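Local coordinates for beta-galactosidase (Bacillus circulans subsp. alkalophilus, PDB 3TTY), which hydrolyses terminal beta-galactosides to release galactose, and assembles as a trimer, at residues 455-460 with 596-601; 397-402 with 605-610; 480-485 with 508-513. One frame throughout, in Å; residues are numbered along the deposited sequence.

Contact 1: residues 455-460 with 596-601; sequences VVIAPV and GLIANL
V455 starts a strand of a layered alpha/beta sheet, with helix 591-604 packed on one face: strand 455-458 belongs to the parallel part of this sheet in the trimerisation domain. One methyl of V455, CG2, lies 4.0 Å from the backbone O of L601, a van der Waals approach. Toward the leucine side chain the fit is looser, V455 CG1 and V455 CG2 both standing off from L601 CB, at about 4.6 and 4.7 Å; nevertheless L601 is the helix residue with the most surface buried here. Two residues beyond V455, I457 again faces the helix. Its CG1 sits anti to the carbonyl carbon and the chain then runs straight on (chi2 177°), which carries CD1 out from the strand toward the helix. I598, one turn before L601, answers it: although its CB does not point at the strand, a bend at chi2 of -57° swings its terminal methyl round to the isoleucine. No hydrogen bond joins the two segments, and all four touching residues are buried. Y430 of helix 423-435 covers I457, while A433 and L434 of that helix cover I598, giving the pair a second helical neighbour on this face of the sheet. The tightest side-chain contact is methyl on methyl, I457 CD1 to I598 CD1 at 3.9 Å, the two isoleucines slanting across one another.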
ATOM      1  N   VAL A 455     -15.867  38.077 -15.074  1.00 19.71           N
ATOM      2  CA  VAL A 455     -15.486  36.755 -15.568  1.00 22.46           C
ATOM      3  C   VAL A 455     -15.673  35.706 -14.479  1.00 23.02           C
ATOM      4  O   VAL A 455     -15.100  35.829 -13.398  1.00 27.22           O
ATOM      5  CB  VAL A 455     -14.010  36.715 -16.041  1.00 20.71           C
ATOM      6  CG1 VAL A 455     -13.648  35.312 -16.497  1.00 21.17           C
ATOM      7  CG2 VAL A 455     -13.775  37.708 -17.171  1.00 21.27           C
ATOM      8  N   VAL A 456     -16.467  34.679 -14.757  1.00 23.99           N
ATOM      9  CA  VAL A 456     -16.717  33.619 -13.776  1.00 22.81           C
ATOM     10  C   VAL A 456     -16.261  32.279 -14.343  1.00 23.18           C
ATOM     11  O   VAL A 456     -16.730  31.847 -15.399  1.00 24.36           O
ATOM     12  CB  VAL A 456     -18.215  33.544 -13.358  1.00 19.08           C
ATOM     13  CG1 VAL A 456     -18.481  32.309 -12.494  1.00 17.42           C
ATOM     14  CG2 VAL A 456     -18.628  34.805 -12.626  1.00 21.21           C
ATOM     15  N   ILE A 457     -15.336  31.627 -13.648  1.00 22.16           N
ATOM     16  CA  ILE A 457     -14.765  30.377 -14.136  1.00 21.08           C
ATOM     17  C   ILE A 457     -15.139  29.201 -13.229  1.00 19.76           C
ATOM     18  O   ILE A 457     -14.953  29.250 -12.009  1.00 20.86           O
ATOM     19  CB  ILE A 457     -13.231  30.496 -14.288  1.00 23.92           C
ATOM     20  CG1 ILE A 457     -12.877  31.766 -15.064  1.00 23.14           C
ATOM     21  CG2 ILE A 457     -12.647  29.278 -14.986  1.00 19.03           C
ATOM     22  CD1 ILE A 457     -11.392  32.005 -15.204  1.00 21.17           C
ATOM     23  N   ALA A 458     -15.677  28.149 -13.836  1.00 17.48           N
ATOM     24  CA  ALA A 458     -16.129  26.971 -13.089  1.00 18.14           C
ATOM     25  C   ALA A 458     -15.509  25.702 -13.661  1.00 18.39           C
ATOM     26  O   ALA A 458     -16.108  25.035 -14.506  1.00 17.99           O
ATOM     27  CB  ALA A 458     -17.652  26.877 -13.113  1.00 19.13           C
ATOM     28  N   PRO A 459     -14.293  25.372 -13.210  1.00 17.15           N
ATOM     29  CA  PRO A 459     -13.609  24.161 -13.664  1.00 16.41           C
ATOM     30  C   PRO A 459     -14.360  22.911 -13.205  1.00 15.09           C
ATOM     31  O   PRO A 459     -14.647  22.771 -12.020  1.00 17.09           O
ATOM     32  CB  PRO A 459     -12.244  24.254 -12.969  1.00 18.57           C
ATOM     33  CG  PRO A 459     -12.073  25.717 -12.646  1.00 15.26           C
ATOM     34  CD  PRO A 459     -13.454  26.177 -12.305  1.00 12.93           C
ATOM     35  N   VAL A 460     -14.693  22.037 -14.148  1.00 14.98           N
ATOM     36  CA  VAL A 460     -15.332  20.756 -13.863  1.00 17.16           C
ATOM     37  C   VAL A 460     -16.530  20.892 -12.929  1.00 20.97           C
ATOM     38  O   VAL A 460     -16.548  20.308 -11.844  1.00 18.52           O
ATOM     39  CB  VAL A 460     -14.330  19.762 -13.258  1.00 19.05           C
ATOM     40  CG1 VAL A 460     -14.829  18.348 -13.415  1.00 22.49           C
ATOM     41  CG2 VAL A 460     -12.973  19.907 -13.928  1.00 17.83           C
ATOM     42  N   GLY A 596      -2.757  32.288 -22.126  1.00 27.82           N
ATOM     43  CA  GLY A 596      -3.379  32.988 -23.237  1.00 27.39           C
ATOM     44  C   GLY A 596      -4.874  33.188 -23.074  1.00 23.88           C
ATOM     45  O   GLY A 596      -5.384  34.299 -23.258  1.00 23.99           O
ATOM     46  N   LEU A 597      -5.571  32.112 -22.715  1.00 23.29           N
ATOM     47  CA  LEU A 597      -7.015  32.142 -22.510  1.00 23.41           C
ATOM     48  C   LEU A 597      -7.414  33.202 -21.489  1.00 24.73           C
ATOM     49  O   LEU A 597      -8.257  34.066 -21.755  1.00 24.02           O
ATOM     50  CB  LEU A 597      -7.520  30.766 -22.064  1.00 24.13           C
ATOM     51  CG  LEU A 597      -9.043  30.660 -21.916  1.00 23.88           C
ATOM     52  CD1 LEU A 597      -9.706  30.974 -23.247  1.00 25.71           C
ATOM     53  CD2 LEU A 597      -9.485  29.289 -21.399  1.00 25.15           C
ATOM     54  N   ILE A 598      -6.791  33.132 -20.322  1.00 26.09           N
ATOM     55  CA  ILE A 598      -7.031  34.084 -19.248  1.00 22.91           C
ATOM     56  C   ILE A 598      -6.773  35.519 -19.676  1.00 25.51           C
ATOM     57  O   ILE A 598      -7.561  36.421 -19.393  1.00 29.04           O
ATOM     58  CB  ILE A 598      -6.121  33.763 -18.067  1.00 24.04           C
ATOM     59  CG1 ILE A 598      -6.538  32.422 -17.465  1.00 27.37           C
ATOM     60  CG2 ILE A 598      -6.178  34.864 -17.035  1.00 23.69           C
ATOM     61  CD1 ILE A 598      -7.984  32.372 -17.030  1.00 23.88           C
ATOM     62  N   ALA A 599      -5.645  35.728 -20.344  1.00 27.55           N
ATOM     63  CA  ALA A 599      -5.296  37.039 -20.868  1.00 25.92           C
ATOM     64  C   ALA A 599      -6.374  37.559 -21.827  1.00 22.71           C
ATOM     65  O   ALA A 599      -6.760  38.734 -21.775  1.00 28.11           O
ATOM     66  CB  ALA A 599      -3.936  36.975 -21.564  1.00 24.53           C
ATOM     67  N   ASN A 600      -6.864  36.682 -22.695  1.00 22.91           N
ATOM     68  CA  ASN A 600      -7.907  37.062 -23.639  1.00 25.06           C
ATOM     69  C   ASN A 600      -9.200  37.424 -22.937  1.00 28.37           C
ATOM     70  O   ASN A 600      -9.765  38.494 -23.171  1.00 30.32           O
ATOM     71  CB  ASN A 600      -8.160  35.942 -24.638  1.00 24.86           C
ATOM     72  CG  ASN A 600      -7.063  35.834 -25.655  1.00 27.85           C
ATOM     73  OD1 ASN A 600      -6.120  36.624 -25.637  1.00 27.75           O
ATOM     74  ND2 ASN A 600      -7.161  34.845 -26.538  1.00 26.52           N
ATOM     75  N   LEU A 601      -9.653  36.533 -22.062  1.00 25.69           N
ATOM     76  CA  LEU A 601     -10.912  36.733 -21.359  1.00 26.55           C
ATOM     77  C   LEU A 601     -10.890  38.020 -20.558  1.00 25.27           C
ATOM     78  O   LEU A 601     -11.875  38.747 -20.541  1.00 26.85           O
ATOM     79  CB  LEU A 601     -11.239  35.531 -20.465  1.00 27.72           C
ATOM     80  CG  LEU A 601     -11.391  34.203 -21.221  1.00 32.73           C
ATOM     81  CD1 LEU A 601     -12.222  33.207 -20.433  1.00 25.38           C
ATOM     82  CD2 LEU A 601     -12.006  34.411 -22.606  1.00 26.04           C
TER

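Contact 2: residues 397-402 with 605-610; sequences AKVAVM and QGVKPL
V607 and V399 meet through torsions of quite different character. V399 has a staggered side chain, with CG1 anti to the backbone N (chi1 177°) and CG2 on the side of that N, from where it reaches the loop. In V607 chi1 is 30°, well away from a staggered position: CG1 is about halfway between staggered and eclipsed relative to the backbone N, while CG2 is swung toward the strand. The result is a methyl-to-methyl touch, V399 CG2 to V607 CG2 at 4.3 Å, and CG1 of V607 follows closely, at about 4.5 Å from V399 CG2. V607 thus puts both of its methyls around one methyl of V399.

K398 closes the outer side of the pair. Only the base of its chain is used, K398 CB lying 4.5 Å from V607 CB; the rest of the chain leads away from the valine. The contact is therefore apolar, shallow and partly buried, with V399 on the inside and the lysine at the rim.

V607 is delivered by the end of helix 591-604. That helix closes in a Schellman motif in which G606, with positive phi, is the C-prime residue, and the chain leaves it in an extended course across the start of the strand.

V399 also packs on L434 of helix 423-435 and on V455 of strand 455-458. Strand 399-402 runs between strands 441-444 and 455-458 in the parallel part of the sheet, and the loop that leads from helix 591-604 to strand 617-624 passes its N-terminal end.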
ATOM      1  N   ALA A 397     -12.036  42.090  -6.743  1.00 21.37           N
ATOM      2  CA  ALA A 397     -11.875  41.213  -7.894  1.00 23.57           C
ATOM      3  C   ALA A 397     -13.008  41.373  -8.891  1.00 26.10           C
ATOM      4  O   ALA A 397     -14.160  41.593  -8.500  1.00 24.69           O
ATOM      5  CB  ALA A 397     -11.784  39.761  -7.444  1.00 22.10           C
ATOM      6  N   LYS A 398     -12.663  41.264 -10.174  1.00 21.28           N
ATOM      7  CA  LYS A 398     -13.642  41.251 -11.261  1.00 26.33           C
ATOM      8  C   LYS A 398     -13.676  39.858 -11.847  1.00 25.12           C
ATOM      9  O   LYS A 398     -14.469  39.573 -12.739  1.00 23.80           O
ATOM     10  CB  LYS A 398     -13.270  42.241 -12.377  1.00 24.47           C
ATOM     11  CG  LYS A 398     -13.212  43.697 -11.963  1.00 25.48           C
ATOM     12  CD  LYS A 398     -14.508  44.162 -11.347  1.00 36.21           C
ATOM     13  CE  LYS A 398     -14.412  45.636 -10.966  1.00 47.95           C
ATOM     14  NZ  LYS A 398     -13.995  46.495 -12.128  1.00 48.76           N
ATOM     15  N   VAL A 399     -12.794  38.995 -11.357  1.00 21.53           N
ATOM     16  CA  VAL A 399     -12.753  37.619 -11.821  1.00 23.18           C
ATOM     17  C   VAL A 399     -13.019  36.679 -10.639  1.00 25.32           C
ATOM     18  O   VAL A 399     -12.435  36.847  -9.565  1.00 25.15           O
ATOM     19  CB  VAL A 399     -11.387  37.299 -12.472  1.00 24.17           C
ATOM     20  CG1 VAL A 399     -11.313  35.839 -12.906  1.00 18.57           C
ATOM     21  CG2 VAL A 399     -11.120  38.244 -13.645  1.00 19.23           C
ATOM     22  N   ALA A 400     -13.903  35.700 -10.833  1.00 20.83           N
ATOM     23  CA  ALA A 400     -14.225  34.726  -9.788  1.00 18.26           C
ATOM     24  C   ALA A 400     -13.986  33.301 -10.268  1.00 22.79           C
ATOM     25  O   ALA A 400     -14.167  33.000 -11.449  1.00 22.04           O
ATOM     26  CB  ALA A 400     -15.650  34.882  -9.331  1.00 16.94           C
ATOM     27  N   VAL A 401     -13.573  32.435  -9.348  1.00 15.06           N
ATOM     28  CA  VAL A 401     -13.461  31.011  -9.627  1.00 21.27           C
ATOM     29  C   VAL A 401     -14.169  30.177  -8.554  1.00 22.59           C
ATOM     30  O   VAL A 401     -13.939  30.330  -7.344  1.00 19.22           O
ATOM     31  CB  VAL A 401     -12.002  30.556  -9.839  1.00 22.18           C
ATOM     32  CG1 VAL A 401     -11.068  31.381  -9.005  1.00 30.74           C
ATOM     33  CG2 VAL A 401     -11.858  29.068  -9.553  1.00 16.19           C
ATOM     34  N   MET A 402     -15.049  29.310  -9.036  1.00 19.05           N
ATOM     35  CA  MET A 402     -15.981  28.577  -8.207  1.00 18.10           C
ATOM     36  C   MET A 402     -15.370  27.274  -7.741  1.00 17.79           C
ATOM     37  O   MET A 402     -14.622  26.625  -8.471  1.00 14.41           O
ATOM     38  CB  MET A 402     -17.251  28.262  -9.001  1.00 17.85           C
ATOM     39  CG  MET A 402     -18.178  29.434  -9.216  1.00 17.50           C
ATOM     40  SD  MET A 402     -19.544  28.988 -10.299  1.00 18.32           S
ATOM     41  CE  MET A 402     -20.628  30.389 -10.058  1.00 16.20           C
ATOM     42  N   GLN A 605     -13.077  41.779 -21.214  1.00 23.05           N
ATOM     43  CA  GLN A 605     -13.920  42.422 -20.229  1.00 24.64           C
ATOM     44  C   GLN A 605     -13.225  43.644 -19.645  1.00 30.40           C
ATOM     45  O   GLN A 605     -13.661  44.198 -18.629  1.00 31.71           O
ATOM     46  CB  GLN A 605     -14.283  41.420 -19.126  1.00 28.57           C
ATOM     47  CG  GLN A 605     -15.292  40.361 -19.576  1.00 20.78           C
ATOM     48  CD  GLN A 605     -16.714  40.898 -19.598  1.00 26.03           C
ATOM     49  OE1 GLN A 605     -16.960  42.061 -19.273  1.00 33.28           O
ATOM     50  NE2 GLN A 605     -17.661  40.048 -19.957  1.00 22.45           N
ATOM     51  N   GLY A 606     -12.140  44.063 -20.289  1.00 27.02           N
ATOM     52  CA  GLY A 606     -11.393  45.223 -19.837  1.00 28.33           C
ATOM     53  C   GLY A 606     -10.801  45.082 -18.440  1.00 34.19           C
ATOM     54  O   GLY A 606     -10.652  46.071 -17.727  1.00 31.87           O
ATOM     55  N   VAL A 607     -10.464  43.863 -18.029  1.00 33.87           N
ATOM     56  CA  VAL A 607      -9.834  43.694 -16.719  1.00 30.26           C
ATOM     57  C   VAL A 607      -8.336  43.514 -16.884  1.00 27.10           C
ATOM     58  O   VAL A 607      -7.888  42.811 -17.775  1.00 27.12           O
ATOM     59  CB  VAL A 607     -10.488  42.573 -15.868  1.00 31.67           C
ATOM     60  CG1 VAL A 607     -11.052  41.497 -16.746  1.00 33.81           C
ATOM     61  CG2 VAL A 607      -9.506  42.011 -14.848  1.00 28.54           C
ATOM     62  N   LYS A 608      -7.574  44.194 -16.034  1.00 32.57           N
ATOM     63  CA  LYS A 608      -6.129  44.316 -16.200  1.00 31.47           C
ATOM     64  C   LYS A 608      -5.359  43.833 -14.972  1.00 28.18           C
ATOM     65  O   LYS A 608      -5.857  43.918 -13.853  1.00 26.64           O
ATOM     66  CB  LYS A 608      -5.771  45.782 -16.471  1.00 29.88           C
ATOM     67  CG  LYS A 608      -6.232  46.299 -17.832  1.00 37.89           C
ATOM     68  CD  LYS A 608      -5.891  47.774 -18.012  1.00 47.80           C
ATOM     69  CE  LYS A 608      -6.146  48.236 -19.449  1.00 53.81           C
ATOM     70  NZ  LYS A 608      -7.522  47.904 -19.934  1.00 52.71           N
ATOM     71  N   PRO A 609      -4.134  43.331 -15.182  1.00 27.60           N
ATOM     72  CA  PRO A 609      -3.246  43.006 -14.063  1.00 28.78           C
ATOM     73  C   PRO A 609      -3.160  44.148 -13.059  1.00 29.63           C
ATOM     74  O   PRO A 609      -3.234  45.313 -13.443  1.00 28.26           O
ATOM     75  CB  PRO A 609      -1.890  42.812 -14.750  1.00 25.34           C
ATOM     76  CG  PRO A 609      -2.253  42.262 -16.087  1.00 24.67           C
ATOM     77  CD  PRO A 609      -3.522  42.992 -16.482  1.00 27.97           C
ATOM     78  N   LEU A 610      -3.027  43.805 -11.782  1.00 28.35           N
ATOM     79  CA  LEU A 610      -2.749  44.789 -10.751  1.00 26.45           C
ATOM     80  C   LEU A 610      -1.462  45.505 -11.122  1.00 29.48           C
ATOM     81  O   LEU A 610      -1.371  46.733 -11.063  1.00 29.42           O
ATOM     82  CB  LEU A 610      -2.527  44.085  -9.415  1.00 28.94           C
ATOM     83  CG  LEU A 610      -3.642  43.965  -8.379  1.00 28.07           C
ATOM     84  CD1 LEU A 610      -4.973  44.460  -8.915  1.00 30.39           C
ATOM     85  CD2 LEU A 610      -3.740  42.521  -7.898  1.00 29.18           C
TER

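Contact 3: residues 480-485 with 508-513; sequences GTFVTT and NVMGIW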
ATOM      1  N   GLY A 480     -21.766  39.168 -18.635  1.00 24.63           N
ATOM      2  CA  GLY A 480     -20.624  38.515 -18.018  1.00 23.93           C
ATOM      3  C   GLY A 480     -20.032  37.457 -18.918  1.00 23.38           C
ATOM      4  O   GLY A 480     -20.677  37.039 -19.873  1.00 22.34           O
ATOM      5  N   THR A 481     -18.799  37.034 -18.648  1.00 21.49           N
ATOM      6  CA  THR A 481     -18.314  35.826 -19.304  1.00 19.36           C
ATOM      7  C   THR A 481     -18.190  34.648 -18.334  1.00 23.41           C
ATOM      8  O   THR A 481     -17.786  34.791 -17.162  1.00 20.89           O
ATOM      9  CB  THR A 481     -17.045  36.021 -20.210  1.00 22.90           C
ATOM     10  OG1 THR A 481     -15.929  35.301 -19.686  1.00 26.11           O
ATOM     11  CG2 THR A 481     -16.700  37.448 -20.377  1.00 17.69           C
ATOM     12  N   PHE A 482     -18.600  33.487 -18.822  1.00 18.36           N
ATOM     13  CA  PHE A 482     -18.610  32.297 -17.996  1.00 18.34           C
ATOM     14  C   PHE A 482     -17.735  31.263 -18.664  1.00 19.16           C
ATOM     15  O   PHE A 482     -17.769  31.117 -19.886  1.00 19.26           O
ATOM     16  CB  PHE A 482     -20.042  31.780 -17.837  1.00 19.36           C
ATOM     17  CG  PHE A 482     -20.156  30.535 -16.997  1.00 20.38           C
ATOM     18  CD1 PHE A 482     -20.041  30.597 -15.626  1.00 15.17           C
ATOM     19  CD2 PHE A 482     -20.388  29.304 -17.591  1.00 16.59           C
ATOM     20  CE1 PHE A 482     -20.148  29.443 -14.858  1.00 18.18           C
ATOM     21  CE2 PHE A 482     -20.502  28.158 -16.838  1.00 17.27           C
ATOM     22  CZ  PHE A 482     -20.379  28.221 -15.470  1.00 14.44           C
ATOM     23  N   VAL A 483     -16.936  30.557 -17.868  1.00 19.04           N
ATOM     24  CA  VAL A 483     -16.077  29.506 -18.406  1.00 19.25           C
ATOM     25  C   VAL A 483     -16.341  28.171 -17.719  1.00 17.38           C
ATOM     26  O   VAL A 483     -16.383  28.098 -16.495  1.00 17.95           O
ATOM     27  CB  VAL A 483     -14.583  29.860 -18.228  1.00 18.29           C
ATOM     28  CG1 VAL A 483     -13.695  28.753 -18.827  1.00 18.83           C
ATOM     29  CG2 VAL A 483     -14.280  31.215 -18.852  1.00 12.00           C
ATOM     30  N   THR A 484     -16.526  27.106 -18.489  1.00 14.70           N
ATOM     31  CA  THR A 484     -16.595  25.785 -17.867  1.00 17.28           C
ATOM     32  C   THR A 484     -15.897  24.743 -18.741  1.00 19.97           C
ATOM     33  O   THR A 484     -15.329  25.094 -19.778  1.00 17.53           O
ATOM     34  CB  THR A 484     -18.036  25.389 -17.399  1.00 17.41           C
ATOM     35  OG1 THR A 484     -17.972  24.222 -16.569  1.00 14.83           O
ATOM     36  CG2 THR A 484     -18.964  25.145 -18.565  1.00 19.24           C
ATOM     37  N   THR A 485     -15.890  23.482 -18.318  1.00 15.69           N
ATOM     38  CA  THR A 485     -14.983  22.529 -18.942  1.00 16.19           C
ATOM     39  C   THR A 485     -15.631  21.197 -19.250  1.00 18.17           C
ATOM     40  O   THR A 485     -16.797  20.978 -18.945  1.00 18.75           O
ATOM     41  CB  THR A 485     -13.774  22.217 -18.021  1.00 19.78           C
ATOM     42  OG1 THR A 485     -14.231  21.508 -16.863  1.00 17.40           O
ATOM     43  CG2 THR A 485     -13.052  23.494 -17.586  1.00 17.04           C
ATOM     44  N   ASN A 508     -27.637  25.045 -23.229  1.00 18.58           N
ATOM     45  CA  ASN A 508     -28.032  26.244 -23.942  1.00 24.32           C
ATOM     46  C   ASN A 508     -27.019  27.363 -23.806  1.00 23.06           C
ATOM     47  O   ASN A 508     -26.667  28.013 -24.790  1.00 18.93           O
ATOM     48  CB  ASN A 508     -29.399  26.738 -23.471  1.00 31.07           C
ATOM     49  CG  ASN A 508     -30.518  25.823 -23.895  1.00 43.62           C
ATOM     50  OD1 ASN A 508     -30.485  25.237 -24.990  1.00 43.23           O
ATOM     51  ND2 ASN A 508     -31.526  25.685 -23.029  1.00 41.82           N
ATOM     52  N   VAL A 509     -26.560  27.601 -22.585  1.00 17.51           N
ATOM     53  CA  VAL A 509     -25.680  28.728 -22.360  1.00 20.19           C
ATOM     54  C   VAL A 509     -24.300  28.464 -22.965  1.00 22.79           C
ATOM     55  O   VAL A 509     -23.641  29.390 -23.432  1.00 19.74           O
ATOM     56  CB  VAL A 509     -25.576  29.114 -20.874  1.00 19.74           C
ATOM     57  CG1 VAL A 509     -24.839  28.038 -20.076  1.00 17.05           C
ATOM     58  CG2 VAL A 509     -24.880  30.452 -20.753  1.00 20.93           C
ATOM     59  N   MET A 510     -23.882  27.199 -22.987  1.00 20.62           N
ATOM     60  CA  MET A 510     -22.572  26.853 -23.532  1.00 22.11           C
ATOM     61  C   MET A 510     -22.603  26.715 -25.056  1.00 19.43           C
ATOM     62  O   MET A 510     -21.588  26.901 -25.710  1.00 21.56           O
ATOM     63  CB  MET A 510     -22.024  25.581 -22.882  1.00 15.69           C
ATOM     64  CG  MET A 510     -21.809  25.686 -21.370  1.00 22.65           C
ATOM     65  SD  MET A 510     -20.989  27.202 -20.819  1.00 23.99           S
ATOM     66  CE  MET A 510     -19.449  27.096 -21.733  1.00 21.47           C
ATOM     67  N   GLY A 511     -23.766  26.380 -25.610  1.00 22.63           N
ATOM     68  CA  GLY A 511     -23.960  26.318 -27.054  1.00 16.94           C
ATOM     69  C   GLY A 511     -23.260  25.150 -27.715  1.00 22.34           C
ATOM     70  O   GLY A 511     -22.956  25.186 -28.915  1.00 23.21           O
ATOM     71  N   ILE A 512     -22.983  24.112 -26.934  1.00 22.58           N
ATOM     72  CA  ILE A 512     -22.360  22.907 -27.480  1.00 21.14           C
ATOM     73  C   ILE A 512     -23.008  21.685 -26.876  1.00 21.47           C
ATOM     74  O   ILE A 512     -23.558  21.744 -25.775  1.00 22.35           O
ATOM     75  CB  ILE A 512     -20.847  22.831 -27.176  1.00 21.56           C
ATOM     76  CG1 ILE A 512     -20.597  22.748 -25.659  1.00 22.77           C
ATOM     77  CG2 ILE A 512     -20.104  24.007 -27.779  1.00 20.01           C
ATOM     78  CD1 ILE A 512     -20.401  21.340 -25.138  1.00 15.77           C
ATOM     79  N   TRP A 513     -22.929  20.579 -27.608  1.00 22.42           N
ATOM     80  CA  TRP A 513     -23.374  19.290 -27.121  1.00 20.12           C
ATOM     81  C   TRP A 513     -22.154  18.416 -27.005  1.00 18.73           C
ATOM     82  O   TRP A 513     -21.485  18.171 -27.996  1.00 17.51           O
ATOM     83  CB  TRP A 513     -24.357  18.637 -28.098  1.00 19.25           C
ATOM     84  CG  TRP A 513     -24.555  17.182 -27.828  1.00 19.74           C
ATOM     85  CD1 TRP A 513     -24.696  16.593 -26.607  1.00 20.11           C
ATOM     86  CD2 TRP A 513     -24.623  16.123 -28.794  1.00 20.93           C
ATOM     87  NE1 TRP A 513     -24.859  15.237 -26.750  1.00 21.78           N
ATOM     88  CE2 TRP A 513     -24.809  14.920 -28.082  1.00 24.59           C
ATOM     89  CE3 TRP A 513     -24.550  16.077 -30.186  1.00 23.28           C
ATOM     90  CZ2 TRP A 513     -24.917  13.687 -28.713  1.00 22.78           C
ATOM     91  CZ3 TRP A 513     -24.656  14.858 -30.810  1.00 25.06           C
ATOM     92  CH2 TRP A 513     -24.836  13.673 -30.074  1.00 26.89           C
TER
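M510 lays its sulfur against the rim of the F482 ring, a Met-aromatic contact of the edge type. The SD atom is 5.1 Å from the centroid of the F482 ring and 90° off the ring normal, hence in the ring plane; its nearest ring atom is CD2, with M510 SD at 3.9 Å from F482 CD2. The same thioether rests on T484, two residues along the strand. T484 CG2 comes within 3.7 Å of M510 SD and 3.8 Å of M510 CE, so one methyl bears on the whole end of the methionine. Bends at chi2 (-45°) and chi3 (-59°) curl the methionine chain and bring its end to the strand, although its CB is not aimed there. With OG1 of T484 anti to the backbone N, the hydroxyl turns away from the sulfur and hydrogen-bonds to A458 O on the neighbouring strand and to S488 OG.

The ring of F482 is packed in addition by V472 and V476 of helix 468-477, and M510 touches S582 and Y584 of strand 580-585. All three touching residues are buried. The packing is that of a layered alpha/beta domain: the short helix 507-510 covers a parallel strand on the face opposite helix 591-604.

Overall arrangement
All three contacts lie in the trimerisation domain and share its mixed sheet, where strands 399-402, 455-458 and 481-485 run parallel as successive neighbours. The centres of contacts 1 and 2 are about 9 Å apart, those of 1 and 3 about 11 Å, and those of 2 and 3 about 18 Å, placing contact 1 between the others. Along the chain, contact 2 spans contact 1, which in turn spans contact 3. Helix 591-604 and its following loop serve contacts 1 and 2; contact 3 uses the opposite face. Together they join a helix, its following loop and a short helix to the parallel part of the sheet, consistent with a fold related to class I glutamine amidotransferases.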